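Local coordinates for DUF115 domain-containing protein (Magnetospirillum magneticum AMB-1, PDB 5MU5) that is a Maf glycosyltransferase involved in bacterial flagella formation, probably transferring sugar to flagellin, at residues W546-S549 with I550-L554. Sequence-based numbering, arbitrary orientation.
Sequences WPRS and IVTLL
The carbonyl oxygen of Arg548 is gripped twice by a single residue, Thr552, one turn further along the helix. The backbone N of Thr552 donates to Arg548 O at 2.9 Å, and the hydroxyl OG1 of Thr552 donates to Arg548 O at 2.8 Å. The two donors arrive from opposite faces of the carbonyl plane, the hydroxyl well above it. The threonine torsion makes this possible: with OG1 anti to its own carbonyl carbon (chi1 -67°), the hydroxyl swings back over the preceding turn, and its proton is spent inside the helix although the residue lies at an exposed position. The neighbouring backbone bonds are plain i to i+4 bonds, the straightest running from Val551 N to Pro547 O at 2.9 Å. Beside that same oxygen sits a methyl, Val551 CG2, 3.2 Å from Pro547 O. On the buried flank Ile550 folds its longer branch back along the helix, setting CG1 3.3 Å from Trp546 O and CD1 3.5 Å from that oxygen, while its side chain also meets Phe644 and Val594. An alanine here would lose both branches and is likely to leave a gap beside Phe644 and Val594, with the covering of Trp546 O lost. Ser549 sends its hydroxyl back in the same sense, to Glu544 and the carbonyl of Asp545, tying the helix to the residues just before it. The whole illustrates how a threonine hydroxyl can bond back to the i-4 carbonyl in the opening turns of an amphipathic alpha-helix, its apolar flank packed on helices 589-609 and 618-646, as befits the helical bundle domain of Maf flagellin glycosyltransferases.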
# COMPACT_ATOMS: atom_id res chain seq x y z
N TRP A 546 -8.64 17.21 -17.72
CA TRP A 546 -7.68 16.63 -16.79
C TRP A 546 -6.59 17.61 -16.32
O TRP A 546 -6.40 17.77 -15.12
CB TRP A 546 -7.08 15.33 -17.36
CG TRP A 546 -8.18 14.34 -17.79
CD1 TRP A 546 -8.49 13.96 -19.07
CD2 TRP A 546 -9.11 13.68 -16.94
NE1 TRP A 546 -9.56 13.08 -19.06
CE2 TRP A 546 -9.96 12.90 -17.76
CE3 TRP A 546 -9.32 13.67 -15.55
CZ2 TRP A 546 -10.99 12.11 -17.24
CZ3 TRP A 546 -10.34 12.88 -15.03
CH2 TRP A 546 -11.17 12.12 -15.88
N PRO A 547 -5.89 18.26 -17.26
CA PRO A 547 -4.85 19.14 -16.78
C PRO A 547 -5.41 20.25 -15.92
O PRO A 547 -4.78 20.66 -14.94
CB PRO A 547 -4.22 19.71 -18.07
CG PRO A 547 -5.18 19.41 -19.16
CD PRO A 547 -5.91 18.17 -18.74
N ARG A 548 -6.61 20.71 -16.26
CA ARG A 548 -7.24 21.78 -15.51
C ARG A 548 -7.49 21.35 -14.06
O ARG A 548 -7.16 22.09 -13.13
CB ARG A 548 -8.51 22.25 -16.20
CG ARG A 548 -9.07 23.52 -15.61
CD ARG A 548 -10.30 24.00 -16.37
NE ARG A 548 -11.02 24.97 -15.55
CZ ARG A 548 -12.04 25.72 -15.97
NH1 ARG A 548 -12.48 25.63 -17.22
NH2 ARG A 548 -12.61 26.57 -15.12
N SER A 549 -8.05 20.16 -13.87
CA SER A 549 -8.25 19.58 -12.54
C SER A 549 -6.96 19.47 -11.73
O SER A 549 -6.95 19.68 -10.52
CB SER A 549 -8.77 18.15 -12.66
OG SER A 549 -9.89 18.09 -13.51
N ILE A 550 -5.88 19.09 -12.40
CA ILE A 550 -4.62 18.89 -11.73
C ILE A 550 -4.05 20.23 -11.30
O ILE A 550 -3.68 20.42 -10.14
CB ILE A 550 -3.62 18.13 -12.62
CG1 ILE A 550 -4.15 16.71 -12.89
CG2 ILE A 550 -2.27 18.04 -11.93
CD1 ILE A 550 -3.52 16.00 -14.08
N VAL A 551 -4.02 21.17 -12.23
CA VAL A 551 -3.50 22.50 -11.97
C VAL A 551 -4.30 23.22 -10.87
O VAL A 551 -3.74 23.96 -10.06
CB VAL A 551 -3.47 23.28 -13.27
CG1 VAL A 551 -3.17 24.75 -13.01
CG2 VAL A 551 -2.42 22.66 -14.19
N THR A 552 -5.60 22.99 -10.85
CA THR A 552 -6.49 23.50 -9.79
C THR A 552 -6.10 22.91 -8.43
O THR A 552 -5.98 23.63 -7.43
CB THR A 552 -7.95 23.15 -10.14
OG1 THR A 552 -8.34 23.88 -11.31
CG2 THR A 552 -8.91 23.47 -8.99
N LEU A 553 -5.89 21.60 -8.39
CA LEU A 553 -5.47 20.93 -7.16
C LEU A 553 -4.11 21.47 -6.66
O LEU A 553 -3.92 21.73 -5.47
CB LEU A 553 -5.40 19.41 -7.36
CG LEU A 553 -5.03 18.58 -6.12
CD1 LEU A 553 -5.90 18.91 -4.91
CD2 LEU A 553 -5.08 17.09 -6.42
N LEU A 554 -3.18 21.63 -7.59
CA LEU A 554 -1.86 22.12 -7.26
C LEU A 554 -1.97 23.52 -6.68
O LEU A 554 -1.30 23.84 -5.71
CB LEU A 554 -0.98 22.13 -8.50
CG LEU A 554 -0.53 20.76 -8.99
CD1 LEU A 554 0.21 20.91 -10.31
CD2 LEU A 554 0.35 20.09 -7.95